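Local coordinates for protein probable porin (Pseudomonas aeruginosa, PDB 4FT6) that probably forms a substrate-selective channel of the OprD (Occ) family through the outer membrane, letting small solutes pass into the periplasm, at residues Leu289-Gln294 with Ser305-Tyr310; Ala324-Ala329 with Arg347-Ala352. One frame throughout, in Å; residues are numbered along the deposited sequence.

Interaction 1 of 2, residues Leu289-Gln294 with Ser305-Tyr310; sequences LVNDIQ and SWQLRY. With C8E ((hydroxyethyloxy)tri(ethyloxy)octane), chain B.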
loop_
_atom_site.group_PDB
_atom_site.type_symbol
_atom_site.label_atom_id
_atom_site.label_comp_id
_atom_site.label_asym_id
_atom_site.label_seq_id
_atom_site.Cartn_x
_atom_site.Cartn_y
_atom_site.Cartn_z
ATOM N N LEU A 289 -4.606 1.055 -7.733
ATOM C CA LEU A 289 -5.774 1.745 -8.322
ATOM C C LEU A 289 -5.791 3.200 -7.872
ATOM O O LEU A 289 -5.474 3.502 -6.711
ATOM C CB LEU A 289 -7.098 1.076 -7.944
ATOM C CG LEU A 289 -7.199 -0.429 -8.199
ATOM C CD1 LEU A 289 -8.525 -0.967 -7.691
ATOM C CD2 LEU A 289 -7.017 -0.747 -9.663
ATOM N N VAL A 290 -6.149 4.098 -8.787
ATOM C CA VAL A 290 -6.089 5.539 -8.519
ATOM C C VAL A 290 -7.000 6.004 -7.383
ATOM O O VAL A 290 -6.641 6.917 -6.635
ATOM C CB VAL A 290 -6.352 6.375 -9.803
ATOM C CG1 VAL A 290 -7.813 6.184 -10.295
ATOM C CG2 VAL A 290 -5.986 7.852 -9.582
ATOM N N ASN A 291 -8.166 5.374 -7.256
ATOM C CA ASN A 291 -9.084 5.683 -6.164
ATOM C C ASN A 291 -8.886 4.820 -4.933
ATOM O O ASN A 291 -9.816 4.666 -4.138
ATOM C CB ASN A 291 -10.540 5.547 -6.609
ATOM C CG ASN A 291 -11.047 6.777 -7.315
ATOM O OD1 ASN A 291 -10.474 7.865 -7.189
ATOM N ND2 ASN A 291 -12.135 6.617 -8.065
ATOM N N ASP A 292 -7.701 4.227 -4.780
ATOM C CA ASP A 292 -7.407 3.523 -3.538
ATOM C C ASP A 292 -6.933 4.590 -2.569
ATOM O O ASP A 292 -5.744 4.897 -2.489
ATOM C CB ASP A 292 -6.336 2.449 -3.717
ATOM C CG ASP A 292 -6.190 1.565 -2.492
ATOM O OD1 ASP A 292 -6.522 2.025 -1.364
ATOM O OD2 ASP A 292 -5.740 0.406 -2.656
ATOM N N ILE A 293 -7.878 5.191 -1.859
ATOM C CA ILE A 293 -7.557 6.368 -1.074
ATOM C C ILE A 293 -7.767 6.113 0.418
ATOM O O ILE A 293 -7.751 4.965 0.851
ATOM C CB ILE A 293 -8.303 7.629 -1.603
ATOM C CG1 ILE A 293 -9.809 7.444 -1.487
ATOM C CG2 ILE A 293 -7.918 7.905 -3.052
ATOM C CD1 ILE A 293 -10.579 8.543 -2.091
ATOM N N GLN A 294 -7.964 7.172 1.200
ATOM C CA GLN A 294 -7.778 7.083 2.648
ATOM C C GLN A 294 -8.613 6.014 3.365
ATOM O O GLN A 294 -8.063 5.232 4.129
ATOM C CB GLN A 294 -7.948 8.460 3.312
ATOM C CG GLN A 294 -7.406 8.521 4.740
ATOM C CD GLN A 294 -7.472 9.908 5.334
ATOM O OE1 GLN A 294 -7.413 10.907 4.612
ATOM N NE2 GLN A 294 -7.593 9.983 6.659
ATOM N N SER A 305 -16.038 5.066 -11.059
ATOM C CA SER A 305 -15.633 6.184 -10.221
ATOM C C SER A 305 -14.594 7.072 -10.894
ATOM O O SER A 305 -13.866 6.624 -11.785
ATOM C CB SER A 305 -15.110 5.686 -8.857
ATOM O OG SER A 305 -13.976 4.849 -9.009
ATOM N N TRP A 306 -14.541 8.334 -10.466
ATOM C CA TRP A 306 -13.483 9.252 -10.884
ATOM C C TRP A 306 -12.870 10.004 -9.699
ATOM O O TRP A 306 -13.324 9.872 -8.555
ATOM C CB TRP A 306 -14.020 10.255 -11.891
ATOM C CG TRP A 306 -15.216 11.025 -11.409
ATOM C CD1 TRP A 306 -16.527 10.692 -11.585
ATOM C CD2 TRP A 306 -15.212 12.283 -10.705
ATOM N NE1 TRP A 306 -17.334 11.656 -11.029
ATOM C CE2 TRP A 306 -16.553 12.642 -10.484
ATOM C CE3 TRP A 306 -14.205 13.135 -10.240
ATOM C CZ2 TRP A 306 -16.915 13.821 -9.817
ATOM C CZ3 TRP A 306 -14.568 14.305 -9.572
ATOM C CH2 TRP A 306 -15.908 14.634 -9.370
ATOM N N GLN A 307 -11.845 10.803 -9.980
ATOM C CA GLN A 307 -11.167 11.552 -8.933
ATOM C C GLN A 307 -10.608 12.851 -9.486
ATOM O O GLN A 307 -10.110 12.892 -10.617
ATOM C CB GLN A 307 -10.025 10.729 -8.321
ATOM C CG GLN A 307 -9.203 11.498 -7.288
ATOM C CD GLN A 307 -8.052 10.696 -6.694
ATOM O OE1 GLN A 307 -7.065 11.277 -6.235
ATOM N NE2 GLN A 307 -8.180 9.357 -6.681
ATOM N N LEU A 308 -10.696 13.911 -8.689
ATOM C CA LEU A 308 -9.997 15.152 -8.986
ATOM C C LEU A 308 -9.069 15.393 -7.807
ATOM O O LEU A 308 -9.470 15.225 -6.644
ATOM C CB LEU A 308 -10.978 16.318 -9.133
ATOM C CG LEU A 308 -10.371 17.602 -9.701
ATOM C CD1 LEU A 308 -9.610 17.276 -10.960
ATOM C CD2 LEU A 308 -11.451 18.659 -9.999
ATOM N N ARG A 309 -7.827 15.769 -8.089
ATOM C CA ARG A 309 -6.868 15.910 -7.011
ATOM C C ARG A 309 -6.063 17.163 -7.192
ATOM O O ARG A 309 -5.719 17.532 -8.318
ATOM C CB ARG A 309 -5.933 14.704 -6.957
ATOM C CG ARG A 309 -4.937 14.779 -5.827
ATOM C CD ARG A 309 -3.959 13.635 -5.871
ATOM N NE ARG A 309 -2.676 14.020 -5.294
ATOM C CZ ARG A 309 -1.856 13.182 -4.681
ATOM N NH1 ARG A 309 -2.197 11.911 -4.562
ATOM N NH2 ARG A 309 -0.709 13.625 -4.181
ATOM N N TYR A 310 -5.770 17.826 -6.080
ATOM C CA TYR A 310 -4.983 19.043 -6.120
ATOM C C TYR A 310 -3.838 18.884 -5.157
ATOM O O TYR A 310 -4.026 18.359 -4.057
ATOM C CB TYR A 310 -5.815 20.270 -5.728
ATOM C CG TYR A 310 -4.962 21.509 -5.609
ATOM C CD1 TYR A 310 -4.564 22.196 -6.731
ATOM C CD2 TYR A 310 -4.516 21.960 -4.382
ATOM C CE1 TYR A 310 -3.762 23.320 -6.637
ATOM C CE2 TYR A 310 -3.716 23.080 -4.280
ATOM C CZ TYR A 310 -3.342 23.757 -5.410
ATOM O OH TYR A 310 -2.535 24.867 -5.316
HETATM C C1 C8E B . -3.473 25.690 -1.545
HETATM C C2 C8E B . -2.306 26.676 -1.527
HETATM C C3 C8E B . -2.143 27.434 -2.843
HETATM C C4 C8E B . -0.975 28.425 -2.798
HETATM C C5 C8E B . -1.006 29.380 -3.988
HETATM C C6 C8E B . 0.048 30.479 -3.923
HETATM C C7 C8E B . 0.074 31.335 -5.197
HETATM C C8 C8E B . 0.822 30.637 -6.329
HETATM O O9 C8E B . 0.444 31.103 -7.611
HETATM C C10 C8E B . 1.502 31.793 -8.238
#

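Interaction 2 of 2, residues Ala324-Ala329 with Arg347-Ala352; sequences AMARYA and RDVDVA. With C8E ((hydroxyethyloxy)tri(ethyloxy)octane), chain E.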
loop_
_atom_site.group_PDB
_atom_site.type_symbol
_atom_site.label_atom_id
_atom_site.label_comp_id
_atom_site.label_asym_id
_atom_site.label_seq_id
_atom_site.Cartn_x
_atom_site.Cartn_y
_atom_site.Cartn_z
ATOM N N ALA A 324 0.628 20.217 0.801
ATOM C CA ALA A 324 -0.802 20.069 1.010
ATOM C C ALA A 324 -1.416 19.354 -0.180
ATOM O O ALA A 324 -0.966 19.519 -1.315
ATOM C CB ALA A 324 -1.454 21.424 1.209
ATOM N N MET A 325 -2.452 18.569 0.082
ATOM C CA MET A 325 -3.105 17.789 -0.956
ATOM C C MET A 325 -4.586 17.667 -0.620
ATOM O O MET A 325 -4.948 17.456 0.539
ATOM C CB MET A 325 -2.460 16.393 -1.027
ATOM C CG MET A 325 -2.965 15.464 -2.142
ATOM S SD MET A 325 -4.577 14.679 -1.854
ATOM C CE MET A 325 -4.208 13.524 -0.538
ATOM N N ALA A 326 -5.441 17.792 -1.630
ATOM C CA ALA A 326 -6.866 17.535 -1.447
ATOM C C ALA A 326 -7.369 16.750 -2.645
ATOM O O ALA A 326 -6.962 17.016 -3.780
ATOM C CB ALA A 326 -7.650 18.850 -1.289
ATOM N N ARG A 327 -8.250 15.785 -2.402
ATOM C CA ARG A 327 -8.858 15.057 -3.505
ATOM C C ARG A 327 -10.320 14.701 -3.249
ATOM O O ARG A 327 -10.764 14.560 -2.101
ATOM C CB ARG A 327 -8.043 13.807 -3.821
ATOM C CG ARG A 327 -7.792 12.974 -2.601
ATOM C CD ARG A 327 -6.863 11.839 -2.911
ATOM N NE ARG A 327 -6.551 11.114 -1.694
ATOM C CZ ARG A 327 -5.595 10.202 -1.581
ATOM N NH1 ARG A 327 -4.844 9.887 -2.621
ATOM N NH2 ARG A 327 -5.406 9.603 -0.424
ATOM N N TYR A 328 -11.067 14.577 -4.339
ATOM C CA TYR A 328 -12.462 14.201 -4.269
ATOM C C TYR A 328 -12.685 12.993 -5.175
ATOM O O TYR A 328 -12.317 13.003 -6.354
ATOM C CB TYR A 328 -13.334 15.375 -4.707
ATOM C CG TYR A 328 -14.817 15.095 -4.697
ATOM C CD1 TYR A 328 -15.571 15.247 -3.543
ATOM C CD2 TYR A 328 -15.472 14.700 -5.853
ATOM C CE1 TYR A 328 -16.948 14.996 -3.541
ATOM C CE2 TYR A 328 -16.843 14.451 -5.861
ATOM C CZ TYR A 328 -17.581 14.600 -4.706
ATOM O OH TYR A 328 -18.945 14.350 -4.729
ATOM N N ALA A 329 -13.285 11.950 -4.611
ATOM C CA ALA A 329 -13.535 10.707 -5.330
ATOM C C ALA A 329 -15.038 10.427 -5.306
ATOM O O ALA A 329 -15.676 10.523 -4.251
ATOM C CB ALA A 329 -12.775 9.576 -4.684
ATOM N N ARG A 347 -13.767 12.632 0.366
ATOM C CA ARG A 347 -13.009 13.873 0.247
ATOM C C ARG A 347 -11.864 13.768 1.241
ATOM O O ARG A 347 -12.103 13.713 2.450
ATOM C CB ARG A 347 -13.906 15.069 0.607
ATOM C CG ARG A 347 -13.202 16.412 0.598
ATOM C CD ARG A 347 -13.282 17.111 1.939
ATOM N NE ARG A 347 -12.477 16.412 2.935
ATOM C CZ ARG A 347 -12.288 16.817 4.184
ATOM N NH1 ARG A 347 -12.839 17.935 4.627
ATOM N NH2 ARG A 347 -11.536 16.088 4.989
ATOM N N ASP A 348 -10.632 13.712 0.735
ATOM C CA ASP A 348 -9.449 13.572 1.581
ATOM C C ASP A 348 -8.702 14.884 1.627
ATOM O O ASP A 348 -8.734 15.636 0.665
ATOM C CB ASP A 348 -8.494 12.514 1.014
ATOM C CG ASP A 348 -9.046 11.102 1.097
ATOM O OD1 ASP A 348 -10.093 10.898 1.749
ATOM O OD2 ASP A 348 -8.413 10.189 0.507
ATOM N N VAL A 349 -8.016 15.151 2.733
ATOM C CA VAL A 349 -7.142 16.317 2.841
ATOM C C VAL A 349 -5.860 15.944 3.563
ATOM O O VAL A 349 -5.895 15.381 4.659
ATOM C CB VAL A 349 -7.811 17.490 3.577
ATOM C CG1 VAL A 349 -6.771 18.545 3.957
ATOM C CG2 VAL A 349 -8.891 18.102 2.713
ATOM N N ASP A 350 -4.730 16.246 2.939
ATOM C CA ASP A 350 -3.432 15.850 3.465
ATOM C C ASP A 350 -2.589 17.095 3.658
ATOM O O ASP A 350 -2.399 17.872 2.722
ATOM C CB ASP A 350 -2.735 14.934 2.459
ATOM C CG ASP A 350 -2.027 13.764 3.118
ATOM O OD1 ASP A 350 -0.860 13.915 3.553
ATOM O OD2 ASP A 350 -2.638 12.678 3.187
ATOM N N VAL A 351 -2.097 17.310 4.869
ATOM C CA VAL A 351 -1.123 18.370 5.085
ATOM C C VAL A 351 0.094 17.757 5.748
ATOM O O VAL A 351 -0.036 16.952 6.675
ATOM C CB VAL A 351 -1.675 19.489 5.955
ATOM C CG1 VAL A 351 -0.647 20.597 6.078
ATOM C CG2 VAL A 351 -2.962 20.031 5.350
ATOM N N ALA A 352 1.279 18.100 5.259
ATOM C CA ALA A 352 2.492 17.520 5.813
ATOM C C ALA A 352 3.577 18.570 5.970
ATOM O O ALA A 352 3.708 19.486 5.146
ATOM C CB ALA A 352 2.982 16.353 4.956
HETATM C C1 C8E E . -15.595 20.073 8.626
HETATM C C2 C8E E . -14.405 20.407 7.734
HETATM C C3 C8E E . -13.248 19.428 7.960
HETATM C C4 C8E E . -12.084 20.092 8.689
HETATM C C5 C8E E . -10.814 20.161 7.835
HETATM C C6 C8E E . -11.117 20.446 6.367
HETATM C C7 C8E E . -9.874 20.826 5.560
HETATM C C8 C8E E . -9.016 21.914 6.202
HETATM O O9 C8E E . -7.751 21.970 5.570
HETATM C C10 C8E E . -7.541 23.122 4.779
HETATM C C11 C8E E . -6.125 23.129 4.195
HETATM O O12 C8E E . -6.014 22.184 3.148
HETATM C C13 C8E E . -5.739 22.762 1.887
#

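Interaction 1 of 2, residues Leu289-Gln294 with Ser305-Tyr310
Gln-307 and Asn-291 meet amide to amide, the two flat groups nearly coplanar (14° apart) and the two side chains running antiparallel alongside each other. Hydrogen bonds carry the contact. Gln-307 NE2 gives a fairly straight bond to Asn-291 OD1 (2.8 Å), in that carbonyl's plane, and a more bent one to the backbone Val-290 O (2.9 Å), which it meets from above the carbonyl plane. Both acceptors lie in the amide plane of Gln-307, so the pair should fix its rotation. A glutamine suits this place because CG anti to the backbone N (chi1 176°) and a chain extended beyond it (chi2 -179°) carry the amide from the strand to the turn. Asn-291, shorter, passes the link on: its ND2 reaches Ser-305 OG at 2.7 Å, with the oxygen in the amide plane.

Apolar contact is slight. Val-290 CG2 and Ile-293 CG2 each lie 3.9 Å from Gln-307 NE2, bringing apolar methyls up to the amide.

On the loop side, Leu-289 to Asp-292 form a type I turn, and Asn-291 N also bonds to Gln-271 OE1. This is consistent with a loop folded into the barrel, as in porins whose inward loops narrow the channel.

Interaction 2 of 2, residues Ala324-Ala329 with Arg347-Ala352
With chi1 at 52°, CG of Arg-327 sits between its own backbone N and carbonyl carbon, and the chain then runs extended to NE, bringing the NE edge of the guanidinium to Asp-348. Asp-348 answers with CG beside its backbone N (chi1 -69°). The result is a salt bridge: Arg-327 NE lies 3.0 Å from Asp-348 OD2, on the anti side of that oxygen, while Arg-327 NH2 adds a weak bond to the same atom. Both nitrogens use the one oxygen and the planes stand 63° apart, so it is not a flat, two-oxygen bidentate pair. OD2 also accepts the backbone N of Gln-294; the arginine and this donor would favour the charged form, while the nearby Glu-346 would work against it.

Met-325 is bent at chi2 and chi3, which brings its CE to 3.6 Å from Asp-350 CB and also above one face of the Arg-327 guanidinium, offset toward its rim, so that a methyl of the flexible thioether lies against part of the flat cation. Asp-350 turns its OD1 to a salt bridge with Arg-366.

Beneath these side chains runs the antiparallel ladder of a transmembrane beta hairpin in the porin barrel. Met-325 with Asp-350 and Arg-327 with Asp-348 are hydrogen-bonded pairs; the straightest link, Asp-350 N to Met-325 O, is 2.7 Å. CA-H...O contacts, such as Ala-324 CA to Asp-350 O, knit the intervening non-hydrogen-bonded pairs.

The opposite face of the sheet is less polar. Ala-326 CB touches Val-349 CG2 at 4.3 Å, and small or branched side chains suit a detergent-covered surface: Val-349 CG1 is 3.8 Å from O12 of the C8E of chain E. Arg-347, its guanidinium held by Asn-369, lays one face over Val-349 CG2, and its NH1 approaches C6 of that C8E at 3.5 Å.

Overall arrangement
The centres of interactions 1 and 2 lie about 10 Å apart, and the two follow one another along the chain. Strands 304-313 and 322-334 are neighbours, joined by probable backbone hydrogen bonds such as Tyr-310 N to Ala-326 O (2.7 Å); the two contacts involve three consecutive strands, with loop 289-294 laid against them. The loop of interaction 1 also reaches interaction 2: Ile-293 CB packs 3.3 Å from Asp-348 OD2, and Gln-307 OE1 lies 3.4 Å from Arg-327 CD. Gln-307, Arg-327 and Asp-348 therefore share the face that the loop covers, consistent with the channel interior. On the other face, C8E molecules touch Tyr-310, Arg-347 and Val-349, consistent with a membrane-facing surface.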